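Local coordinates for protein oxalate biosynthetic component 1 (Burkholderia thailandensis, PDB 5IKY) that produces oxalate as a bifunctional enzyme of quorum sensing-dependent oxalogenesis, combining a serine hydrolase of the alpha/beta-hydrolase type with an additional lyase activity, at residues A212-L217 with D700-V705; R262-L267 with A274-S279; G324-P329 with E348-N353; T355-S360 with E437-N442; V463-D468 with E509-G514. All blocks are in the same frame, centred on the assembly; numbering follows the deposited sequence.

Interaction 1. Residues A212-L217 with D700-V705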
# COMPACT_ATOMS: atom_id res chain seq x y z
N ALA A 212 -10.04 6.65 4.99
CA ALA A 212 -9.30 6.83 6.24
C ALA A 212 -8.49 5.58 6.58
O ALA A 212 -7.37 5.67 7.09
CB ALA A 212 -10.25 7.17 7.38
N SER A 213 -9.06 4.42 6.28
CA SER A 213 -8.39 3.15 6.51
C SER A 213 -7.16 3.00 5.62
O SER A 213 -6.08 2.62 6.09
CB SER A 213 -9.35 1.99 6.28
OG SER A 213 -10.46 2.06 7.16
N ARG A 214 -7.32 3.30 4.34
CA ARG A 214 -6.23 3.22 3.37
C ARG A 214 -5.06 4.11 3.77
O ARG A 214 -3.90 3.71 3.67
CB ARG A 214 -6.73 3.59 1.97
CG ARG A 214 -7.86 2.72 1.45
CD ARG A 214 -7.41 1.83 0.31
NE ARG A 214 -7.33 2.53 -0.97
CZ ARG A 214 -6.40 2.33 -1.89
NH1 ARG A 214 -5.45 1.43 -1.68
NH2 ARG A 214 -6.42 3.02 -3.02
N GLU A 215 -5.37 5.32 4.22
CA GLU A 215 -4.34 6.27 4.64
C GLU A 215 -3.55 5.72 5.83
O GLU A 215 -2.33 5.85 5.89
CB GLU A 215 -4.97 7.61 5.01
CG GLU A 215 -5.69 8.31 3.87
CD GLU A 215 -6.55 9.46 4.35
OE1 GLU A 215 -6.49 9.79 5.55
OE2 GLU A 215 -7.30 10.03 3.52
N ALA A 216 -4.27 5.11 6.76
CA ALA A 216 -3.66 4.55 7.95
C ALA A 216 -2.74 3.38 7.60
O ALA A 216 -1.66 3.24 8.16
CB ALA A 216 -4.73 4.11 8.93
N LEU A 217 -3.19 2.54 6.67
CA LEU A 217 -2.44 1.35 6.28
C LEU A 217 -1.14 1.68 5.56
O LEU A 217 -0.12 1.03 5.79
CB LEU A 217 -3.32 0.44 5.41
CG LEU A 217 -4.44 -0.27 6.17
CD1 LEU A 217 -5.55 -0.72 5.23
CD2 LEU A 217 -3.88 -1.46 6.94
N ASP A 700 -6.96 -2.24 -8.09
CA ASP A 700 -6.82 -1.11 -9.01
C ASP A 700 -5.37 -0.71 -9.26
O ASP A 700 -5.09 0.43 -9.66
CB ASP A 700 -7.62 0.09 -8.50
CG ASP A 700 -7.00 0.73 -7.29
OD1 ASP A 700 -6.22 0.06 -6.58
OD2 ASP A 700 -7.29 1.92 -7.03
N TYR A 701 -4.45 -1.64 -9.01
CA TYR A 701 -3.02 -1.44 -9.27
C TYR A 701 -2.44 -0.27 -8.48
O TYR A 701 -1.62 0.49 -8.99
CB TYR A 701 -2.79 -1.24 -10.78
CG TYR A 701 -3.31 -2.40 -11.60
CD1 TYR A 701 -2.50 -3.50 -11.86
CD2 TYR A 701 -4.60 -2.40 -12.10
CE1 TYR A 701 -2.97 -4.57 -12.60
CE2 TYR A 701 -5.08 -3.46 -12.85
CZ TYR A 701 -4.26 -4.55 -13.09
OH TYR A 701 -4.73 -5.61 -13.83
N SER A 702 -2.86 -0.15 -7.22
CA SER A 702 -2.36 0.88 -6.32
C SER A 702 -1.18 0.38 -5.50
O SER A 702 -0.42 1.17 -4.94
CB SER A 702 -3.47 1.36 -5.37
OG SER A 702 -4.61 1.80 -6.08
N ASN A 703 -1.04 -0.94 -5.42
CA ASN A 703 -0.08 -1.53 -4.51
C ASN A 703 0.27 -2.96 -4.90
O ASN A 703 -0.41 -3.58 -5.72
CB ASN A 703 -0.63 -1.50 -3.08
CG ASN A 703 0.45 -1.64 -2.03
OD1 ASN A 703 1.62 -1.31 -2.26
ND2 ASN A 703 0.07 -2.14 -0.86
N VAL A 704 1.35 -3.48 -4.32
CA VAL A 704 1.76 -4.86 -4.55
C VAL A 704 1.64 -5.65 -3.24
O VAL A 704 2.14 -5.22 -2.21
CB VAL A 704 3.20 -4.95 -5.08
CG1 VAL A 704 3.54 -6.38 -5.46
CG2 VAL A 704 3.37 -4.03 -6.28
N VAL A 705 0.98 -6.80 -3.30
CA VAL A 705 0.74 -7.60 -2.10
C VAL A 705 1.42 -8.97 -2.20
O VAL A 705 1.97 -9.32 -3.24
CB VAL A 705 -0.77 -7.80 -1.86
CG1 VAL A 705 -1.50 -6.47 -1.94
CG2 VAL A 705 -1.35 -8.78 -2.86

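Interaction 2. Residues R262-L267 with A274-S279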
# COMPACT_ATOMS: atom_id res chain seq x y z
N ARG A 262 -20.54 -2.40 1.90
CA ARG A 262 -19.76 -1.61 0.96
C ARG A 262 -18.29 -1.53 1.39
O ARG A 262 -17.39 -1.75 0.59
CB ARG A 262 -20.34 -0.20 0.82
N ILE A 263 -18.07 -1.22 2.67
CA ILE A 263 -16.72 -1.07 3.21
C ILE A 263 -15.86 -2.32 3.06
O ILE A 263 -14.74 -2.26 2.54
CB ILE A 263 -16.77 -0.68 4.70
CG1 ILE A 263 -17.36 0.72 4.88
CG2 ILE A 263 -15.38 -0.76 5.32
CD1 ILE A 263 -17.59 1.10 6.32
N MET A 264 -16.37 -3.46 3.52
CA MET A 264 -15.58 -4.69 3.58
C MET A 264 -15.11 -5.21 2.21
O MET A 264 -13.92 -5.48 2.05
CB MET A 264 -16.36 -5.78 4.32
CG MET A 264 -16.61 -5.45 5.78
SD MET A 264 -15.07 -5.34 6.70
CE MET A 264 -14.55 -7.05 6.64
N PRO A 265 -16.01 -5.34 1.22
CA PRO A 265 -15.50 -5.82 -0.07
C PRO A 265 -14.48 -4.87 -0.69
O PRO A 265 -13.54 -5.34 -1.34
CB PRO A 265 -16.76 -5.91 -0.94
CG PRO A 265 -17.88 -6.03 0.03
CD PRO A 265 -17.48 -5.18 1.19
N THR A 266 -14.67 -3.57 -0.50
CA THR A 266 -13.73 -2.58 -1.03
C THR A 266 -12.35 -2.74 -0.41
O THR A 266 -11.34 -2.76 -1.12
CB THR A 266 -14.24 -1.15 -0.77
OG1 THR A 266 -15.48 -0.95 -1.45
CG2 THR A 266 -13.23 -0.13 -1.28
N LEU A 267 -12.30 -2.88 0.91
CA LEU A 267 -11.04 -3.06 1.62
C LEU A 267 -10.37 -4.38 1.27
O LEU A 267 -9.15 -4.45 1.14
CB LEU A 267 -11.25 -2.96 3.13
CG LEU A 267 -11.41 -1.53 3.67
CD1 LEU A 267 -11.62 -1.53 5.18
CD2 LEU A 267 -10.20 -0.69 3.29
N ALA A 274 -4.61 -6.39 4.92
CA ALA A 274 -4.99 -5.62 6.09
C ALA A 274 -5.84 -6.45 7.04
O ALA A 274 -6.84 -7.04 6.63
CB ALA A 274 -5.73 -4.35 5.68
N ILE A 275 -5.44 -6.49 8.31
CA ILE A 275 -6.22 -7.18 9.32
C ILE A 275 -7.39 -6.29 9.72
O ILE A 275 -7.20 -5.17 10.20
CB ILE A 275 -5.36 -7.55 10.55
CG1 ILE A 275 -4.30 -8.56 10.15
CG2 ILE A 275 -6.23 -8.10 11.67
CD1 ILE A 275 -3.27 -8.84 11.23
N LEU A 276 -8.60 -6.79 9.50
CA LEU A 276 -9.81 -6.01 9.72
C LEU A 276 -10.46 -6.38 11.04
O LEU A 276 -10.72 -7.55 11.32
CB LEU A 276 -10.78 -6.20 8.56
CG LEU A 276 -10.16 -5.90 7.19
CD1 LEU A 276 -11.15 -6.16 6.05
CD2 LEU A 276 -9.64 -4.47 7.14
N ASN A 277 -10.71 -5.36 11.85
CA ASN A 277 -11.25 -5.53 13.19
C ASN A 277 -12.54 -4.74 13.34
O ASN A 277 -12.52 -3.50 13.34
CB ASN A 277 -10.20 -5.11 14.23
CG ASN A 277 -10.67 -5.27 15.66
OD1 ASN A 277 -11.80 -5.69 15.92
ND2 ASN A 277 -9.79 -4.95 16.60
N LEU A 278 -13.66 -5.44 13.46
CA LEU A 278 -14.96 -4.78 13.55
C LEU A 278 -15.45 -4.68 14.99
O LEU A 278 -15.34 -5.62 15.77
CB LEU A 278 -16.01 -5.51 12.70
CG LEU A 278 -15.67 -5.79 11.24
CD1 LEU A 278 -16.93 -6.20 10.49
CD2 LEU A 278 -15.00 -4.59 10.58
N SER A 279 -15.99 -3.52 15.33
CA SER A 279 -16.55 -3.29 16.66
C SER A 279 -17.89 -4.00 16.82
O SER A 279 -18.70 -4.01 15.90
CB SER A 279 -16.71 -1.79 16.91
OG SER A 279 -17.10 -1.54 18.25

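Interaction 3. Residues G324-P329 with E348-N353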
# COMPACT_ATOMS: atom_id res chain seq x y z
N GLY A 324 -22.95 6.56 29.61
CA GLY A 324 -23.09 5.60 28.53
C GLY A 324 -22.47 4.27 28.90
O GLY A 324 -22.08 4.05 30.05
N GLY A 325 -22.38 3.38 27.92
CA GLY A 325 -21.86 2.05 28.14
C GLY A 325 -22.85 0.99 27.71
O GLY A 325 -23.92 1.31 27.19
N TYR A 326 -22.50 -0.27 27.93
CA TYR A 326 -23.34 -1.38 27.50
C TYR A 326 -23.03 -2.62 28.32
O TYR A 326 -21.94 -2.75 28.88
CB TYR A 326 -23.13 -1.65 26.00
CG TYR A 326 -21.68 -1.76 25.58
CD1 TYR A 326 -20.92 -0.62 25.34
CD2 TYR A 326 -21.08 -3.00 25.41
CE1 TYR A 326 -19.59 -0.72 24.95
CE2 TYR A 326 -19.75 -3.11 25.03
CZ TYR A 326 -19.01 -1.96 24.80
OH TYR A 326 -17.70 -2.05 24.41
N ASP A 327 -24.00 -3.52 28.41
CA ASP A 327 -23.83 -4.74 29.17
C ASP A 327 -23.45 -5.89 28.25
O ASP A 327 -23.73 -5.86 27.05
CB ASP A 327 -25.11 -5.07 29.95
CG ASP A 327 -24.92 -6.21 30.93
OD1 ASP A 327 -23.84 -6.27 31.56
OD2 ASP A 327 -25.85 -7.03 31.09
N ASN A 328 -22.79 -6.90 28.81
CA ASN A 328 -22.45 -8.10 28.05
C ASN A 328 -22.80 -9.37 28.83
O ASN A 328 -21.93 -9.99 29.42
CB ASN A 328 -20.95 -8.10 27.69
CG ASN A 328 -20.54 -6.87 26.89
OD1 ASN A 328 -20.74 -6.80 25.68
ND2 ASN A 328 -19.95 -5.89 27.57
N PRO A 329 -24.09 -9.74 28.82
CA PRO A 329 -24.56 -10.94 29.53
C PRO A 329 -23.87 -12.21 29.02
O PRO A 329 -23.43 -12.26 27.87
CB PRO A 329 -26.06 -10.97 29.21
CG PRO A 329 -26.40 -9.55 28.90
CD PRO A 329 -25.20 -9.01 28.19
N GLU A 348 -11.16 -9.91 20.03
CA GLU A 348 -10.19 -9.07 20.71
C GLU A 348 -10.79 -8.58 22.00
O GLU A 348 -11.81 -7.88 22.00
CB GLU A 348 -9.77 -7.88 19.85
CG GLU A 348 -8.62 -7.08 20.46
CD GLU A 348 -8.41 -5.74 19.78
OE1 GLU A 348 -9.41 -5.10 19.40
OE2 GLU A 348 -7.23 -5.35 19.60
N ILE A 349 -10.18 -8.96 23.11
CA ILE A 349 -10.71 -8.60 24.41
C ILE A 349 -10.47 -7.13 24.69
O ILE A 349 -9.33 -6.70 24.89
CB ILE A 349 -10.09 -9.44 25.54
CG1 ILE A 349 -9.90 -10.89 25.08
CG2 ILE A 349 -10.94 -9.35 26.79
CD1 ILE A 349 -11.17 -11.58 24.69
N GLU A 350 -11.54 -6.34 24.70
CA GLU A 350 -11.44 -4.94 25.07
C GLU A 350 -11.45 -4.85 26.59
O GLU A 350 -12.49 -5.02 27.23
CB GLU A 350 -12.58 -4.13 24.46
CG GLU A 350 -12.75 -4.34 22.96
CD GLU A 350 -13.02 -3.05 22.21
OE1 GLU A 350 -14.18 -2.59 22.21
OE2 GLU A 350 -12.06 -2.49 21.62
N VAL A 351 -10.27 -4.62 27.17
CA VAL A 351 -10.13 -4.59 28.61
C VAL A 351 -10.43 -3.19 29.16
O VAL A 351 -9.54 -2.35 29.27
CB VAL A 351 -8.72 -5.02 29.04
CG1 VAL A 351 -8.61 -5.06 30.55
CG2 VAL A 351 -8.40 -6.39 28.45
N PHE A 352 -11.70 -2.95 29.48
CA PHE A 352 -12.13 -1.65 29.98
C PHE A 352 -11.88 -1.48 31.47
O PHE A 352 -11.51 -0.40 31.92
CB PHE A 352 -13.62 -1.44 29.68
CG PHE A 352 -13.91 -1.10 28.25
CD1 PHE A 352 -13.74 0.20 27.78
CD2 PHE A 352 -14.35 -2.07 27.37
CE1 PHE A 352 -14.01 0.51 26.47
CE2 PHE A 352 -14.62 -1.75 26.05
CZ PHE A 352 -14.45 -0.46 25.60
N ASN A 353 -12.09 -2.55 32.24
CA ASN A 353 -12.02 -2.47 33.69
C ASN A 353 -11.45 -3.73 34.34
O ASN A 353 -11.20 -4.73 33.66
CB ASN A 353 -13.41 -2.19 34.26
CG ASN A 353 -14.48 -3.08 33.66
OD1 ASN A 353 -14.48 -4.29 33.87
ND2 ASN A 353 -15.41 -2.48 32.92

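Interaction 4. Residues T355-S360 with E437-N442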
# COMPACT_ATOMS: atom_id res chain seq x y z
N THR A 355 -12.91 -5.76 36.31
CA THR A 355 -13.88 -6.85 36.27
C THR A 355 -13.72 -7.67 34.99
O THR A 355 -13.88 -8.89 35.00
CB THR A 355 -15.32 -6.32 36.39
OG1 THR A 355 -15.44 -5.48 37.54
CG2 THR A 355 -16.31 -7.48 36.51
N ILE A 356 -13.38 -6.99 33.89
CA ILE A 356 -13.10 -7.67 32.63
C ILE A 356 -11.89 -8.59 32.78
O ILE A 356 -11.92 -9.75 32.37
CB ILE A 356 -12.82 -6.67 31.49
CG1 ILE A 356 -14.07 -5.84 31.18
CG2 ILE A 356 -12.34 -7.40 30.24
CD1 ILE A 356 -15.18 -6.64 30.55
N VAL A 357 -10.82 -8.05 33.37
CA VAL A 357 -9.61 -8.82 33.63
C VAL A 357 -9.92 -10.07 34.44
O VAL A 357 -9.54 -11.19 34.08
CB VAL A 357 -8.57 -7.99 34.41
CG1 VAL A 357 -7.30 -8.80 34.64
CG2 VAL A 357 -8.26 -6.69 33.68
N GLU A 358 -10.63 -9.86 35.54
CA GLU A 358 -10.93 -10.92 36.49
C GLU A 358 -11.86 -11.97 35.89
O GLU A 358 -11.74 -13.16 36.18
CB GLU A 358 -11.54 -10.29 37.75
CG GLU A 358 -12.57 -11.12 38.47
CD GLU A 358 -12.98 -10.48 39.79
OE1 GLU A 358 -14.16 -10.12 39.94
OE2 GLU A 358 -12.11 -10.35 40.68
N ASN A 359 -12.78 -11.54 35.03
CA ASN A 359 -13.64 -12.48 34.32
C ASN A 359 -12.87 -13.23 33.24
O ASN A 359 -13.15 -14.40 32.97
CB ASN A 359 -14.83 -11.75 33.69
CG ASN A 359 -15.85 -11.30 34.72
OD1 ASN A 359 -15.89 -11.82 35.83
ND2 ASN A 359 -16.68 -10.33 34.35
N SER A 360 -11.88 -12.57 32.65
CA SER A 360 -11.08 -13.16 31.58
C SER A 360 -10.17 -14.28 32.08
O SER A 360 -10.04 -15.31 31.42
CB SER A 360 -10.24 -12.09 30.89
OG SER A 360 -11.05 -11.17 30.19
N GLU A 437 0.67 -8.29 33.74
CA GLU A 437 1.25 -9.52 34.29
C GLU A 437 0.19 -10.58 34.55
O GLU A 437 0.42 -11.77 34.33
CB GLU A 437 2.01 -9.22 35.57
CG GLU A 437 3.30 -8.43 35.35
CD GLU A 437 4.02 -8.11 36.65
OE1 GLU A 437 3.38 -8.19 37.72
OE2 GLU A 437 5.22 -7.79 36.59
N LYS A 438 -0.98 -10.16 35.01
CA LYS A 438 -2.07 -11.08 35.29
C LYS A 438 -2.54 -11.79 34.01
O LYS A 438 -2.80 -12.99 34.02
CB LYS A 438 -3.25 -10.35 35.94
CG LYS A 438 -4.29 -11.26 36.57
CD LYS A 438 -5.40 -10.45 37.22
CE LYS A 438 -5.85 -11.08 38.53
NZ LYS A 438 -7.07 -10.40 39.05
N LEU A 439 -2.61 -11.04 32.92
CA LEU A 439 -3.05 -11.58 31.63
C LEU A 439 -2.02 -12.56 31.05
O LEU A 439 -2.39 -13.60 30.51
CB LEU A 439 -3.33 -10.45 30.64
CG LEU A 439 -4.56 -9.59 30.94
CD1 LEU A 439 -4.62 -8.40 29.99
CD2 LEU A 439 -5.83 -10.42 30.84
N ARG A 440 -0.74 -12.21 31.14
CA ARG A 440 0.33 -13.08 30.65
C ARG A 440 0.41 -14.38 31.45
O ARG A 440 0.72 -15.44 30.90
CB ARG A 440 1.68 -12.36 30.71
CG ARG A 440 1.71 -10.97 30.12
CD ARG A 440 2.19 -10.96 28.68
NE ARG A 440 2.75 -9.66 28.33
CZ ARG A 440 2.92 -9.22 27.09
NH1 ARG A 440 3.44 -8.02 26.88
NH2 ARG A 440 2.56 -9.97 26.06
N ASP A 441 0.14 -14.30 32.75
CA ASP A 441 0.24 -15.47 33.62
C ASP A 441 -0.87 -16.48 33.37
O ASP A 441 -0.68 -17.69 33.55
CB ASP A 441 0.22 -15.05 35.09
CG ASP A 441 1.49 -14.32 35.51
OD1 ASP A 441 2.44 -14.29 34.70
OD2 ASP A 441 1.54 -13.80 36.64
N ASN A 442 -2.03 -16.00 32.94
CA ASN A 442 -3.17 -16.88 32.68
C ASN A 442 -3.36 -17.20 31.20
O ASN A 442 -4.19 -18.02 30.84
CB ASN A 442 -4.44 -16.26 33.24
CG ASN A 442 -4.46 -16.26 34.76
OD1 ASN A 442 -4.98 -17.18 35.39
ND2 ASN A 442 -3.89 -15.22 35.36

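Interaction 5. Residues V463-D468 with E509-G514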
# COMPACT_ATOMS: atom_id res chain seq x y z
N VAL A 463 5.13 4.11 27.78
CA VAL A 463 4.42 3.14 28.62
C VAL A 463 4.40 1.77 27.96
O VAL A 463 4.62 0.75 28.62
CB VAL A 463 2.98 3.60 28.92
CG1 VAL A 463 2.17 2.46 29.52
CG2 VAL A 463 2.99 4.79 29.86
N ALA A 464 4.15 1.75 26.65
CA ALA A 464 4.11 0.49 25.90
C ALA A 464 5.45 -0.23 25.94
O ALA A 464 5.50 -1.46 26.04
CB ALA A 464 3.70 0.75 24.46
N ILE A 465 6.54 0.53 25.86
CA ILE A 465 7.88 -0.04 25.97
C ILE A 465 8.11 -0.61 27.36
O ILE A 465 8.60 -1.73 27.51
CB ILE A 465 8.98 1.00 25.68
CG1 ILE A 465 8.87 1.51 24.24
CG2 ILE A 465 10.36 0.42 25.91
CD1 ILE A 465 9.78 2.68 23.95
N ALA A 466 7.75 0.16 28.38
CA ALA A 466 7.95 -0.22 29.77
C ALA A 466 7.24 -1.52 30.12
O ALA A 466 7.76 -2.34 30.88
CB ALA A 466 7.49 0.89 30.70
N LEU A 467 6.05 -1.71 29.56
CA LEU A 467 5.25 -2.89 29.84
C LEU A 467 5.57 -4.02 28.87
O LEU A 467 5.00 -5.11 28.97
CB LEU A 467 3.76 -2.54 29.79
CG LEU A 467 3.29 -1.49 30.80
CD1 LEU A 467 1.83 -1.15 30.56
CD2 LEU A 467 3.51 -1.99 32.22
N ASP A 468 6.47 -3.74 27.93
CA ASP A 468 6.88 -4.72 26.92
C ASP A 468 5.66 -5.25 26.16
O ASP A 468 5.50 -6.45 25.98
CB ASP A 468 7.65 -5.87 27.57
CG ASP A 468 8.39 -6.73 26.56
OD1 ASP A 468 8.95 -6.16 25.59
OD2 ASP A 468 8.42 -7.96 26.73
N GLU A 509 10.68 5.04 15.06
CA GLU A 509 11.91 5.08 14.26
C GLU A 509 13.01 5.81 15.01
O GLU A 509 14.17 5.40 14.99
CB GLU A 509 11.66 5.75 12.91
CG GLU A 509 10.81 4.94 11.94
CD GLU A 509 10.50 5.71 10.67
OE1 GLU A 509 10.96 6.86 10.54
OE2 GLU A 509 9.79 5.16 9.80
N ARG A 510 12.63 6.90 15.68
CA ARG A 510 13.56 7.68 16.50
C ARG A 510 14.27 6.83 17.54
O ARG A 510 15.43 7.07 17.87
CB ARG A 510 12.81 8.82 17.20
CG ARG A 510 13.17 10.21 16.72
CD ARG A 510 12.65 11.26 17.68
NE ARG A 510 13.16 11.05 19.04
CZ ARG A 510 12.40 11.00 20.13
NH1 ARG A 510 11.09 11.13 20.03
NH2 ARG A 510 12.96 10.80 21.32
N ARG A 511 13.56 5.83 18.06
CA ARG A 511 14.07 5.00 19.15
C ARG A 511 14.65 3.68 18.66
O ARG A 511 15.05 2.83 19.46
CB ARG A 511 12.96 4.73 20.16
CG ARG A 511 12.26 5.98 20.65
CD ARG A 511 10.89 5.66 21.21
NE ARG A 511 10.18 6.86 21.64
CZ ARG A 511 10.15 7.29 22.89
NH1 ARG A 511 10.78 6.62 23.85
NH2 ARG A 511 9.47 8.39 23.20
N GLY A 512 14.70 3.50 17.34
CA GLY A 512 15.21 2.27 16.76
C GLY A 512 14.23 1.12 16.86
O GLY A 512 14.60 -0.05 16.73
N ILE A 513 12.96 1.45 17.10
CA ILE A 513 11.91 0.44 17.19
C ILE A 513 11.15 0.33 15.88
O ILE A 513 10.62 1.32 15.38
CB ILE A 513 10.93 0.76 18.33
CG1 ILE A 513 11.68 0.90 19.65
CG2 ILE A 513 9.85 -0.31 18.42
CD1 ILE A 513 10.81 1.32 20.80
N GLY A 514 11.09 -0.88 15.33
CA GLY A 514 10.41 -1.10 14.06
C GLY A 514 8.93 -1.40 14.23
O GLY A 514 8.44 -1.53 15.34

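Interaction 1. Residues A212-L217 with D700-V705
The guanidinium group of Arg214 has Ser702 OG at its edge, near the plane, and Asp700 OD2 approaching obliquely; no group of 700-705 stacks flat on it. Ser702 CB carries the contact, 4.1 Å from Arg214 NH2 and 4.2 Å from Arg214 NH1. Ser702 OG is modelled 3.8 Å from Arg214 NH2, but the hydroxyl sits too close to the Asp700 carboxylate, so its exact place is doubtful. The carboxylate is also 4.2 Å away, measured from Arg214 NH2 to Asp700 OD2. That oxygen lies well out of the guanidinium plane, with no N-H aimed at it, so any attraction between them is probably one of charge, without a directed bond. Arg214 leaves helix 206-218 with bends at chi2 (-110°) and chi3 (-79°) that carry its end across to the loop. Its salt-bridge partner lies outside the two segments: NH1 pairs with Glu271, and the arginine side chain also touches Leu270 of helix 257-270, as Asp700 does. On the facing side, Asn698 OD1 accepts bonds from the backbone N of both Ser702 and Asn703, which holds the turn that leads into strand 704-705. Helix 206-218 belongs to the TIM-barrel part related to beta-keto acid cleavage enzymes, and 700-705 to the cap domain, so the contact bridges two domains at the surface. With 77 Å² buried and no hydrogen bond between the segments, it is a light touch: the salt bridge to Glu271 probably sets the arginine's orientation, and Asp700 would feel its positive charge only weakly.

Interaction 2. Residues R262-L267 with A274-S279
Met264 reaches Leu276 and Leu278 by folding: chi1 -65° sets its CG beside the backbone N, and two further bends, chi2 -64° and chi3 -67°, curl the thioether in toward the strand. The methyl CE then rests 3.6 Å from Leu276 CD1, and the sulfur packs 4.0 Å from Leu278 CD2. Met264 and Leu276 lie alongside with their ends pointing opposite ways, so that Leu276 CD1 meets both the methyl and, at 4.1 Å, Met264 SD. The other branch of Leu276 serves a different neighbour, with its CD2 lying 4.1 Å from CD1 of Leu267, almost one helical turn further along. Segment 262-267 of helix 257-270 runs almost antiparallel to strand 275-278 (169°, axes 10.9 Å apart). The helix is the connection of a beta-alpha-beta crossover from strand 223-226 to the neighbouring parallel strand 275-278, within the TIM barrel. Leu276 and Leu278 project toward the helix, in the layer between barrel wall and outer helices, whereas Asn277 between them points away and gives its ND2 to Glu348. The helix is kinked where the nitrogen of Pro265 has no bond to the preceding turn. Close to this break, Thr266 OG1 bonds to Arg262 O at 2.9 Å, beside a weak backbone bond to the same oxygen. The Leu278 side chain, also in touch with His297 and Pro308, lies about 9 Å from the bound magnesium ion.

Interaction 3. Residues G324-P329 with E348-N353
The van der Waals part of the contact is Tyr326 meeting Phe352. The phenol oxygen OH comes 3.5 Å from Phe352 CE2 and 3.8 Å from Phe352 CZ, approaching the ring obliquely, and the long axes of the two side chains are roughly perpendicular. In Tyr326, chi1 of 49° places CG between the backbone N and the carbonyl carbon, and the end of the side chain comes nearer to 348-353 than the direction of its CB suggests. Both side chains also touch Val318, which faces Tyr326 across the antiparallel pair of strands 318-319 and 325-326.

Polar approach is looser. Glu350 OE1 is 4.2 Å from Tyr326 OH, a proximity without a hydrogen bond. The side chain of Glu350, bent at chi2 (-138°), ends about 4 Å from the bound magnesium ion, whose site includes His227 and Glu477. This is the C-terminal mouth of a TIM barrel, and the small hairpin following strand 310-313 brings Tyr326 up to the end of strand 346-351 there. At the edge of the tyrosine ring, in its plane, lies Asn328 OD1, an oxygen that also accepts a bond from Arg294 NH2, while Asn328 ND2 bonds to Gly316 O.

Among backbone features, Val351 is the centre of an inverse gamma turn where the barrel strand ends, and the carbonyl of Glu350 accepts a bond from Ser314 OG. Asn353 N-caps the following helix through OD1 to the N of Ile356; its ND2 reaches Pro317 O and Gln385 OE1.

Interaction 4. Residues T355-S360 with E437-N442
Val357 and Leu439 bring their helices closest, 7.4 Å from CA to CA, where the short helix 354-360 packs on the end of helix 418-442. Each segment has a carbonyl with two donors. Ile356 O receives Ser360 N at 2.8 Å and Ser360 OG at 2.7 Å, from opposite faces of its plane, the hydroxyl standing above that plane. Lys438 O takes Asn442 N at 3.3 Å and also Asn442 ND2 at 2.8 Å, a nearly straight bond (171°) lying in the plane of the amide, which fixes the rotation of that side chain as the helix ends.

Between the helices the contact is made by carbon. Val357 CG1, anti to its own backbone nitrogen (chi1 -179°), meets the aliphatic run of Lys438, with CD 3.6 Å from it. Leu439 CD2 lies more loosely, 4.4 Å from the same Val357 CG1. The lysine then bends at chi3 and carries NZ to 5.3 Å from Glu358 OE2, so the opposite charges are near each other, too far apart for a salt bridge. Toward the barrel wall, Val357 touches Val351 of strand 346-351 and Leu439 touches Ile448 of strand 446-451. Helices laid over the outer face of a closed parallel barrel form the shell of a TIM barrel, and here two of them meet.

Interaction 5. Residues V463-D468 with E509-G514
Ile465 of helix 460-466 reaches across to Ile513 and Arg511, and the residues around it turn to other parts of the fold. Val463, one turn from the end of the helix, packs on Ala428 and Leu432 of helix 418-442, and Ala464 rests on Phe5 of strand 4-9. Ile465 then points to the other segment, its chain running on outward to CD1 (chi2 171°). That methyl lies 3.6 Å from Ile513 CD1, and Ile465 CG1 is 4.0 Å from the same atom. Arg511 adds its aliphatic stem, CD being 4.2 Å from Ile465 CD1, while the methyl lies oblique to the guanidinium group, 4.1 Å from Arg511 NH1 to Ile465 CD1. The charged end of Arg511 is held by salt bridges to Asp462 and Glu507, which probably help to keep the stem beside the isoleucine. Phe5 touches both isoleucines, so the contact sits against the outer side of barrel strand 4-9, in the TIM barrel, where the chain returns along strand 514-515 to pair in parallel with that strand. Further along, Leu467 packs on Leu432 and Val436 while its N bonds to Val463 O. Asp468 ends the helix in a Schellman motif, with positive phi and its N bonded to Ile465 O at 3.0 Å. The second segment closes its own helix in the same way at Gly512, whose N bonds to Glu509 O at 3.1 Å just before Ile513, which points toward 463-468.

In the fold
From the N terminus, helix 206-218 opens the longest loop, closed by interaction 1 only when the cap domain is reached; the other four contacts nest inside it, one after another in series. Interaction 2 closes a short helix-strand loop beside it, with Leu217 packing on Ala274. Interaction 3 follows on the same barrel sheet and touches interaction 2 there. Strand 346-351 of interaction 3 runs on into helix 354-360, which opens the loop that interaction 4 closes. Interaction 5 closes last within the barrel, next to interaction 4 through Arg440 and Asp468. Interactions 2 to 5 bind barrel elements together; interaction 1 joins barrel to cap.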